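Glycinin (Glycine max, PDB 1OD5) probably serves as a seed storage protein, a hexameric 11S globulin of the cupin superfamily that supplies sulfur-containing amino acids in the seed. Local coordinates at residues Ser47-Asn52 / Ala142-Asp147; Asn54-Pro59 / Pro129-Asn134; Ile77-Pro82 / Lys112-Asn117. One frame throughout, in Å; residues are numbered along the deposited sequence.

Contact 1 (Ser47-Asn52 / Ala142-Asp147). With CO3 (carbonate ion), chain C.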
loop_
_atom_site.group_PDB
_atom_site.type_symbol
_atom_site.label_atom_id
_atom_site.label_comp_id
_atom_site.label_asym_id
_atom_site.label_seq_id
_atom_site.Cartn_x
_atom_site.Cartn_y
_atom_site.Cartn_z
ATOM N N SER A 47 14.780 11.852 -27.934
ATOM C CA SER A 47 16.182 11.976 -28.297
ATOM C C SER A 47 16.719 10.669 -28.857
ATOM O O SER A 47 16.540 9.653 -28.218
ATOM C CB SER A 47 16.903 12.374 -27.051
ATOM O OG SER A 47 18.291 12.340 -27.248
ATOM N N LYS A 48 17.331 10.590 -30.026
ATOM C CA LYS A 48 17.884 9.383 -30.612
ATOM C C LYS A 48 19.377 9.402 -30.425
ATOM O O LYS A 48 20.049 10.237 -31.014
ATOM C CB LYS A 48 17.606 9.307 -32.101
ATOM C CG LYS A 48 18.427 8.220 -32.779
ATOM C CD LYS A 48 18.477 8.299 -34.277
ATOM C CE LYS A 48 17.188 7.775 -34.855
ATOM N NZ LYS A 48 17.358 7.505 -36.282
ATOM N N ARG A 49 19.955 8.509 -29.634
ATOM C CA ARG A 49 21.392 8.498 -29.430
ATOM C C ARG A 49 22.059 7.392 -30.223
ATOM O O ARG A 49 21.479 6.319 -30.417
ATOM C CB ARG A 49 21.662 8.318 -27.980
ATOM C CG ARG A 49 21.002 9.485 -27.285
ATOM C CD ARG A 49 20.770 9.201 -25.829
ATOM N NE ARG A 49 20.117 10.339 -25.228
ATOM C CZ ARG A 49 19.528 10.274 -24.050
ATOM N NH1 ARG A 49 19.507 9.156 -23.358
ATOM N NH2 ARG A 49 18.935 11.344 -23.543
ATOM N N THR A 50 23.294 7.657 -30.665
ATOM C CA THR A 50 24.066 6.698 -31.452
ATOM C C THR A 50 25.456 6.646 -30.858
ATOM O O THR A 50 26.045 7.680 -30.554
ATOM C CB THR A 50 24.159 7.116 -32.928
ATOM O OG1 THR A 50 22.852 7.041 -33.460
ATOM C CG2 THR A 50 25.012 6.198 -33.770
ATOM N N LEU A 51 25.936 5.437 -30.566
ATOM C CA LEU A 51 27.257 5.284 -30.020
ATOM C C LEU A 51 27.974 4.483 -31.062
ATOM O O LEU A 51 27.567 3.379 -31.442
ATOM C CB LEU A 51 27.312 4.476 -28.737
ATOM C CG LEU A 51 26.531 4.926 -27.526
ATOM C CD1 LEU A 51 25.145 4.365 -27.588
ATOM C CD2 LEU A 51 27.133 4.364 -26.273
ATOM N N ASN A 52 29.031 5.053 -31.605
ATOM C CA ASN A 52 29.766 4.292 -32.590
ATOM C C ASN A 52 30.593 3.208 -31.873
ATOM O O ASN A 52 30.541 3.103 -30.636
ATOM C CB ASN A 52 30.621 5.288 -33.390
ATOM C CG ASN A 52 29.794 6.349 -34.125
ATOM O OD1 ASN A 52 30.117 7.543 -34.127
ATOM N ND2 ASN A 52 28.691 5.970 -34.768
ATOM N N ALA A 142 19.626 4.022 -30.148
ATOM C CA ALA A 142 18.610 3.976 -29.136
ATOM C C ALA A 142 17.769 5.235 -29.134
ATOM O O ALA A 142 18.276 6.333 -29.290
ATOM C CB ALA A 142 19.271 3.819 -27.769
ATOM N N ILE A 143 16.464 5.131 -28.991
ATOM C CA ILE A 143 15.657 6.313 -28.954
ATOM C C ILE A 143 15.142 6.343 -27.510
ATOM O O ILE A 143 14.696 5.363 -26.914
ATOM C CB ILE A 143 14.544 6.240 -30.116
ATOM C CG1 ILE A 143 13.256 5.699 -29.645
ATOM C CG2 ILE A 143 15.028 5.366 -31.282
ATOM C CD1 ILE A 143 12.299 6.848 -29.304
ATOM N N SER A 144 15.252 7.509 -26.905
ATOM C CA SER A 144 14.883 7.768 -25.541
ATOM C C SER A 144 13.736 8.722 -25.366
ATOM O O SER A 144 13.794 9.795 -25.936
ATOM C CB SER A 144 16.105 8.285 -24.903
ATOM O OG SER A 144 15.917 8.663 -23.561
ATOM N N LEU A 145 12.707 8.388 -24.586
ATOM C CA LEU A 145 11.562 9.222 -24.316
ATOM C C LEU A 145 11.930 9.942 -23.049
ATOM O O LEU A 145 12.043 9.294 -22.022
ATOM C CB LEU A 145 10.378 8.333 -24.105
ATOM C CG LEU A 145 8.906 8.750 -23.921
ATOM C CD1 LEU A 145 8.683 9.430 -22.580
ATOM C CD2 LEU A 145 8.514 9.609 -25.105
ATOM N N LEU A 146 12.145 11.254 -23.053
ATOM C CA LEU A 146 12.494 11.999 -21.865
ATOM C C LEU A 146 11.159 12.470 -21.337
ATOM O O LEU A 146 10.474 13.240 -21.993
ATOM C CB LEU A 146 13.379 13.186 -22.228
ATOM C CG LEU A 146 14.493 13.090 -23.281
ATOM C CD1 LEU A 146 15.372 14.308 -23.138
ATOM C CD2 LEU A 146 15.376 11.903 -23.063
ATOM N N ASP A 147 10.712 12.033 -20.172
ATOM C CA ASP A 147 9.404 12.435 -19.669
ATOM C C ASP A 147 9.509 13.633 -18.757
ATOM O O ASP A 147 9.406 13.548 -17.541
ATOM C CB ASP A 147 8.834 11.207 -18.992
ATOM C CG ASP A 147 7.413 11.313 -18.511
ATOM O OD1 ASP A 147 6.600 12.051 -19.078
ATOM O OD2 ASP A 147 7.149 10.627 -17.533
HETATM C C CO3 C . 22.587 6.361 -23.756
HETATM O O1 CO3 C . 22.155 5.577 -24.599
HETATM O O2 CO3 C . 21.819 7.137 -23.211
HETATM O O3 CO3 C . 23.771 6.368 -23.449
#
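R49 and S144 meet on one side of an antiparallel strand pair, where the arginine turns its guanidinium across the serine. S144 OG sits over one face of that planar group, 3.6 Å from R49 NH1, and S144 CB lies over the same face, offset toward the rim. The methyl CD2 of L146 comes up obliquely and packs against R49 NH2 at 3.6 Å. A carbonate ion, probably carried over from the crystallisation liquor, takes a weak hydrogen bond from R49 NH1 to its atom O2 (3.1 Å), while R49 CD packs against the same oxygen. R49 NE makes a weak hydrogen bond to S47 OG (3.4 Å) within its own strand. That serine hydroxyl is set anti to its own main-chain nitrogen (chi1 172°), which turns it to where R49 NE can meet it.

Behind this first shell stands the backbone. S47 pairs with S144 and R49 with A142 as hydrogen-bonded pairs, and K48 with I143 forms the non-hydrogen-bonded pair between them. The straightest link, S144 N to S47 O, spans 2.8 Å with 170° at the hydrogen; R49 N to A142 O is equally short but more bent. K48 and I143 project from the reverse face of the sheet, where the lysine chain leads away. Further out, Q66 of strand 66-72 hydrogen-bonds S144 OG through NE2, and I29 of strand 27-31 packs on R49.

Both strands belong to one sheet of the N-terminal cupin barrel. The buried guanidinium has an anion beside it, and their opposite charges probably favour the pairing, although the carbonate may be a guest of the crystal; S144 OG, bonded to Q66, meets the arginine by packing alone.

Contact 2 (Asn54-Pro59 / Pro129-Asn134); sequences NGLHLP and PYWTYN. With CO3 (carbonate ion), chain C.
Around the carbonate, H57, Y130 and T132 pack closely, and the hydrogen-bonded pair of H57 with T132 sets two of them side by side. T132 OG1 donates to carbonate O3 at 2.6 Å, and H57 ND1 gives its N-H to the same oxygen at 2.7 Å, so one anion atom is gripped twice. That oxygen lies at the edge of the imidazole, near its plane. Y130 OH donates to carbonate O2 (2.7 Å), and the tyrosine presents its ring edge to the face of H57, with planes at 74°: an edge-to-face pair. The threonine hydroxyl reaches the ion because it stands between its own backbone N and carbonyl carbon (chi1 52°).

Toward P59 the pairing slackens. T132 N to H57 O is weak at 3.5 Å, and past it a water bridges L58 O and Y130 O, donating to both; it also sits over the centre of the imidazole ring. Toward the partly exposed N54 the strands are tied instead by N134 N to G55 O and by a side-chain bond, N54 ND2 to Y133 OH (3.1 Å), with the hydroxyl almost in the amide plane. Here N54 and Y133 run alongside each other, and Y133 CD1 rests 3.5 Å from G55 O.

Strand 55-61 is flanked on its other side by strand 236-238, with V237 against L56 and L58. I77 and F79 of strand 74-79 cover Y130, Y163 holds H57 NE2, and P462 and S469 of a neighbouring subunit pack against W131 and against L58 and P59.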
loop_
_atom_site.group_PDB
_atom_site.type_symbol
_atom_site.label_atom_id
_atom_site.label_comp_id
_atom_site.label_asym_id
_atom_site.label_seq_id
_atom_site.Cartn_x
_atom_site.Cartn_y
_atom_site.Cartn_z
ATOM N N ASN A 54 33.189 1.321 -29.943
ATOM C CA ASN A 54 34.036 1.724 -28.829
ATOM C C ASN A 54 33.573 3.061 -28.260
ATOM O O ASN A 54 34.331 3.752 -27.597
ATOM C CB ASN A 54 35.516 1.826 -29.242
ATOM C CG ASN A 54 36.146 0.475 -29.576
ATOM O OD1 ASN A 54 36.785 0.289 -30.611
ATOM N ND2 ASN A 54 35.971 -0.554 -28.754
ATOM N N GLY A 55 32.287 3.397 -28.470
ATOM C CA GLY A 55 31.704 4.620 -27.966
ATOM C C GLY A 55 31.170 4.494 -26.529
ATOM O O GLY A 55 30.343 3.637 -26.235
ATOM N N LEU A 56 31.660 5.414 -25.676
ATOM C CA LEU A 56 31.371 5.616 -24.261
ATOM C C LEU A 56 30.502 6.869 -24.022
ATOM O O LEU A 56 31.053 7.962 -24.126
ATOM C CB LEU A 56 32.684 5.815 -23.481
ATOM C CG LEU A 56 32.871 5.618 -21.955
ATOM C CD1 LEU A 56 33.919 6.617 -21.499
ATOM C CD2 LEU A 56 31.625 5.895 -21.136
ATOM N N HIS A 57 29.196 6.836 -23.678
ATOM C CA HIS A 57 28.449 8.057 -23.422
ATOM C C HIS A 57 28.817 8.361 -21.967
ATOM O O HIS A 57 28.561 7.584 -21.051
ATOM C CB HIS A 57 26.961 7.776 -23.631
ATOM C CG HIS A 57 25.984 8.929 -23.370
ATOM N ND1 HIS A 57 24.664 8.883 -23.522
ATOM C CD2 HIS A 57 26.289 10.189 -22.937
ATOM C CE1 HIS A 57 24.159 10.030 -23.199
ATOM N NE2 HIS A 57 25.149 10.803 -22.847
ATOM N N LEU A 58 29.476 9.497 -21.745
ATOM C CA LEU A 58 29.958 9.925 -20.435
ATOM C C LEU A 58 28.931 10.071 -19.337
ATOM O O LEU A 58 27.786 10.355 -19.649
ATOM C CB LEU A 58 30.721 11.270 -20.564
ATOM C CG LEU A 58 31.946 11.347 -21.488
ATOM C CD1 LEU A 58 32.574 12.697 -21.310
ATOM C CD2 LEU A 58 33.031 10.351 -21.131
ATOM N N PRO A 59 29.255 9.869 -18.054
ATOM C CA PRO A 59 28.269 9.777 -16.977
ATOM C C PRO A 59 27.380 11.010 -16.900
ATOM O O PRO A 59 27.919 12.104 -16.929
ATOM C CB PRO A 59 29.085 9.585 -15.726
ATOM C CG PRO A 59 30.371 8.976 -16.239
ATOM C CD PRO A 59 30.610 9.692 -17.544
ATOM N N PRO A 129 23.085 8.886 -11.947
ATOM C CA PRO A 129 24.117 8.896 -12.983
ATOM C C PRO A 129 24.208 7.582 -13.747
ATOM O O PRO A 129 24.082 6.506 -13.156
ATOM C CB PRO A 129 25.406 9.183 -12.273
ATOM C CG PRO A 129 24.996 9.752 -10.962
ATOM C CD PRO A 129 23.662 9.107 -10.621
ATOM N N TYR A 130 24.389 7.648 -15.069
ATOM C CA TYR A 130 24.531 6.446 -15.860
ATOM C C TYR A 130 25.499 6.709 -17.013
ATOM O O TYR A 130 25.681 7.835 -17.464
ATOM C CB TYR A 130 23.145 5.981 -16.403
ATOM C CG TYR A 130 22.639 6.679 -17.646
ATOM C CD1 TYR A 130 21.975 7.892 -17.528
ATOM C CD2 TYR A 130 22.870 6.109 -18.906
ATOM C CE1 TYR A 130 21.544 8.537 -18.676
ATOM C CE2 TYR A 130 22.444 6.759 -20.054
ATOM C CZ TYR A 130 21.785 7.974 -19.918
ATOM O OH TYR A 130 21.385 8.668 -21.029
ATOM N N TRP A 131 26.126 5.652 -17.503
ATOM C CA TRP A 131 27.049 5.709 -18.619
ATOM C C TRP A 131 26.763 4.468 -19.445
ATOM O O TRP A 131 26.261 3.472 -18.927
ATOM C CB TRP A 131 28.520 5.704 -18.127
ATOM C CG TRP A 131 28.966 4.516 -17.283
ATOM C CD1 TRP A 131 28.967 4.581 -15.910
ATOM C CD2 TRP A 131 29.344 3.290 -17.760
ATOM N NE1 TRP A 131 29.324 3.382 -15.508
ATOM C CE2 TRP A 131 29.554 2.582 -16.571
ATOM C CE3 TRP A 131 29.518 2.670 -18.996
ATOM C CZ2 TRP A 131 29.955 1.244 -16.618
ATOM C CZ3 TRP A 131 29.916 1.332 -19.040
ATOM C CH2 TRP A 131 30.129 0.625 -17.858
ATOM N N THR A 132 27.004 4.486 -20.745
ATOM C CA THR A 132 26.787 3.315 -21.568
ATOM C C THR A 132 28.041 3.156 -22.408
ATOM O O THR A 132 28.831 4.087 -22.551
ATOM C CB THR A 132 25.569 3.435 -22.524
ATOM O OG1 THR A 132 25.739 4.649 -23.242
ATOM C CG2 THR A 132 24.222 3.399 -21.801
ATOM N N TYR A 133 28.261 1.983 -22.992
ATOM C CA TYR A 133 29.434 1.748 -23.803
ATOM C C TYR A 133 29.052 0.725 -24.829
ATOM O O TYR A 133 28.361 -0.238 -24.508
ATOM C CB TYR A 133 30.539 1.251 -22.925
ATOM C CG TYR A 133 31.686 0.718 -23.736
ATOM C CD1 TYR A 133 32.520 1.581 -24.459
ATOM C CD2 TYR A 133 31.906 -0.645 -23.746
ATOM C CE1 TYR A 133 33.585 1.076 -25.194
ATOM C CE2 TYR A 133 32.971 -1.158 -24.477
ATOM C CZ TYR A 133 33.799 -0.297 -25.188
ATOM O OH TYR A 133 34.874 -0.823 -25.863
ATOM N N ASN A 134 29.523 0.907 -26.061
ATOM C CA ASN A 134 29.202 -0.010 -27.146
ATOM C C ASN A 134 30.182 -1.183 -27.081
ATOM O O ASN A 134 31.391 -0.982 -26.980
ATOM C CB ASN A 134 29.304 0.758 -28.477
ATOM C CG ASN A 134 28.918 -0.023 -29.716
ATOM O OD1 ASN A 134 28.945 0.512 -30.819
ATOM N ND2 ASN A 134 28.535 -1.292 -29.685
HETATM C C CO3 C . 22.587 6.361 -23.756
HETATM O O1 CO3 C . 22.155 5.577 -24.599
HETATM O O2 CO3 C . 21.819 7.137 -23.211
HETATM O O3 CO3 C . 23.771 6.368 -23.449
HETATM O O HOH W 1 25.085 9.531 -19.840
#

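Contact 3 (Ile77-Pro82 / Lys112-Asn117)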
loop_
_atom_site.group_PDB
_atom_site.type_symbol
_atom_site.label_atom_id
_atom_site.label_comp_id
_atom_site.label_asym_id
_atom_site.label_seq_id
_atom_site.Cartn_x
_atom_site.Cartn_y
_atom_site.Cartn_z
ATOM N N ILE A 77 25.530 -0.944 -19.710
ATOM C CA ILE A 77 25.121 0.252 -19.033
ATOM C C ILE A 77 25.510 0.042 -17.568
ATOM O O ILE A 77 25.583 -1.086 -17.075
ATOM C CB ILE A 77 23.574 0.483 -19.247
ATOM C CG1 ILE A 77 23.187 1.779 -18.524
ATOM C CG2 ILE A 77 22.729 -0.688 -18.753
ATOM C CD1 ILE A 77 21.778 2.256 -18.875
ATOM N N GLY A 78 25.819 1.129 -16.872
ATOM C CA GLY A 78 26.193 1.067 -15.486
ATOM C C GLY A 78 25.561 2.236 -14.781
ATOM O O GLY A 78 25.671 3.359 -15.250
ATOM N N PHE A 79 24.854 2.041 -13.679
ATOM C CA PHE A 79 24.224 3.131 -12.965
ATOM C C PHE A 79 25.047 3.400 -11.726
ATOM O O PHE A 79 25.914 2.597 -11.390
ATOM C CB PHE A 79 22.837 2.752 -12.545
ATOM C CG PHE A 79 21.894 2.482 -13.694
ATOM C CD1 PHE A 79 21.875 1.248 -14.323
ATOM C CD2 PHE A 79 21.023 3.481 -14.119
ATOM C CE1 PHE A 79 20.982 1.015 -15.376
ATOM C CE2 PHE A 79 20.137 3.234 -15.170
ATOM C CZ PHE A 79 20.115 2.002 -15.804
ATOM N N ALA A 80 24.853 4.511 -11.028
ATOM C CA ALA A 80 25.617 4.757 -9.821
ATOM C C ALA A 80 24.538 5.132 -8.823
ATOM O O ALA A 80 24.081 6.269 -8.761
ATOM C CB ALA A 80 26.589 5.926 -9.964
ATOM N N PHE A 81 24.059 4.130 -8.064
ATOM C CA PHE A 81 23.002 4.290 -7.054
ATOM C C PHE A 81 23.545 4.863 -5.769
ATOM O O PHE A 81 24.570 4.379 -5.309
ATOM C CB PHE A 81 22.377 2.951 -6.765
ATOM C CG PHE A 81 21.434 2.564 -7.867
ATOM C CD1 PHE A 81 21.877 1.799 -8.932
ATOM C CD2 PHE A 81 20.110 2.989 -7.814
ATOM C CE1 PHE A 81 20.998 1.459 -9.953
ATOM C CE2 PHE A 81 19.233 2.644 -8.836
ATOM C CZ PHE A 81 19.681 1.881 -9.907
ATOM N N PRO A 82 22.981 5.885 -5.164
ATOM C CA PRO A 82 23.558 6.501 -3.998
ATOM C C PRO A 82 23.617 5.612 -2.738
ATOM O O PRO A 82 22.631 5.018 -2.280
ATOM C CB PRO A 82 22.720 7.749 -3.823
ATOM C CG PRO A 82 21.398 7.357 -4.423
ATOM C CD PRO A 82 21.850 6.631 -5.662
ATOM N N LYS A 112 27.166 -3.069 -10.090
ATOM C CA LYS A 112 26.754 -4.015 -11.123
ATOM C C LYS A 112 26.746 -3.471 -12.555
ATOM O O LYS A 112 26.348 -2.330 -12.776
ATOM C CB LYS A 112 25.356 -4.522 -10.715
ATOM C CG LYS A 112 24.743 -5.450 -11.751
ATOM C CD LYS A 112 23.326 -5.880 -11.431
ATOM C CE LYS A 112 22.972 -6.798 -12.615
ATOM N NZ LYS A 112 21.707 -7.468 -12.375
ATOM N N ILE A 113 27.228 -4.249 -13.534
ATOM C CA ILE A 113 27.243 -3.858 -14.942
ATOM C C ILE A 113 26.062 -4.597 -15.541
ATOM O O ILE A 113 25.916 -5.796 -15.285
ATOM C CB ILE A 113 28.542 -4.327 -15.669
ATOM C CG1 ILE A 113 29.717 -3.626 -15.059
ATOM C CG2 ILE A 113 28.502 -4.041 -17.169
ATOM C CD1 ILE A 113 29.715 -2.117 -15.290
ATOM N N ARG A 114 25.181 -3.935 -16.308
ATOM C CA ARG A 114 24.048 -4.598 -16.946
ATOM C C ARG A 114 24.358 -4.626 -18.436
ATOM O O ARG A 114 25.033 -3.724 -18.933
ATOM C CB ARG A 114 22.763 -3.826 -16.664
ATOM C CG ARG A 114 22.560 -3.776 -15.152
ATOM C CD ARG A 114 21.529 -2.797 -14.553
ATOM N NE ARG A 114 22.118 -2.260 -13.326
ATOM C CZ ARG A 114 21.456 -2.085 -12.190
ATOM N NH1 ARG A 114 22.105 -1.591 -11.140
ATOM N NH2 ARG A 114 20.173 -2.383 -12.088
ATOM N N HIS A 115 23.971 -5.677 -19.159
ATOM C CA HIS A 115 24.207 -5.786 -20.584
ATOM C C HIS A 115 22.906 -5.627 -21.342
ATOM O O HIS A 115 21.843 -6.017 -20.860
ATOM C CB HIS A 115 24.798 -7.139 -20.950
ATOM C CG HIS A 115 26.265 -7.239 -20.573
ATOM N ND1 HIS A 115 27.283 -7.430 -21.397
ATOM C CD2 HIS A 115 26.777 -7.086 -19.306
ATOM C CE1 HIS A 115 28.386 -7.386 -20.692
ATOM N NE2 HIS A 115 28.070 -7.178 -19.431
ATOM N N PHE A 116 22.931 -5.095 -22.557
ATOM C CA PHE A 116 21.713 -4.914 -23.330
ATOM C C PHE A 116 22.032 -5.159 -24.778
ATOM O O PHE A 116 23.192 -5.223 -25.176
ATOM C CB PHE A 116 21.111 -3.468 -23.199
ATOM C CG PHE A 116 22.011 -2.333 -23.681
ATOM C CD1 PHE A 116 22.701 -1.573 -22.734
ATOM C CD2 PHE A 116 22.178 -2.076 -25.053
ATOM C CE1 PHE A 116 23.563 -0.560 -23.154
ATOM C CE2 PHE A 116 23.042 -1.068 -25.462
ATOM C CZ PHE A 116 23.736 -0.310 -24.515
ATOM N N ASN A 117 20.945 -5.341 -25.511
ATOM C CA ASN A 117 20.990 -5.525 -26.942
ATOM C C ASN A 117 19.676 -5.099 -27.560
ATOM O O ASN A 117 18.789 -4.608 -26.860
ATOM C CB ASN A 117 21.282 -6.965 -27.376
ATOM C CG ASN A 117 20.765 -8.078 -26.507
ATOM O OD1 ASN A 117 21.381 -8.388 -25.477
ATOM N ND2 ASN A 117 19.646 -8.679 -26.943
HETATM O O HOH W 2 24.135 0.025 -10.229
#
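R114 reaches along I77, F79 and F81 in turn, and its chain can be traced outward from the strand. Its CB packs against I77 CG2 at 3.8 Å, just beside the paired backbones. CD then crosses F79, 3.9 Å from F79 CE1, and NE follows at 3.7 Å from F79 CD1. The guanidinium is thereby laid with that ring carbon over one face, the phenyl and guanidinium planes standing 71° apart, while CD of K112 lies above the opposite face near its rim. At the tip, NH1 comes obliquely to F81 CE1 (3.5 Å), and this second ring is much closer to parallel, at 31°. A bend at chi3 (-141°) turns the guanidinium, beyond the CD contact with F79, onward to F81. NH1 is also linked weakly to a water, which in turn donates weakly to F79 O, and NH2 makes a weak hydrogen bond to M328 O.

At the backbone, I77 and R114 form an antiparallel hydrogen-bonded pair: I77 N to R114 O measures 2.9 Å, and the return bond from R114 N to I77 O 3.0 Å. Next along, F116 places CE1 4.0 Å from I77 CB. Strand 74-79 and strand 108-117 thus share a sheet of the N-terminal cupin domain, with Y130 and L122 also against I77. K112 NZ forms a salt bridge with D341 of another subunit, different from the one that packs on I113.

The chemistry is that of a cationic group between F79 on one face and the aliphatic chain of K112 on the other, with F81 at its NH1, while weak polar bonds serve its terminal nitrogens.

How the contacts relate
The carbonate pocket joins contacts 1 and 2, whose centres are 12 Å apart: R49 comes from the first and H57, Y130 and T132 from the second, with R49 NH1 and Y130 OH 3.0 Å apart. The strands of contacts 1 and 2 follow one another in the chain but lie in different sheets of the N-terminal cupin barrel, and the pocket is formed between them. Contact 3 does not touch the ion. Its centre is 10 Å from that of contact 2, on the same sheet, where W131 O and G78 N probably hydrogen-bond at 3.1 Å. Contacts 1 and 3 stay about 6 Å apart at their nearest atoms. Contacts 2 and 3 both border the same neighbouring subunit.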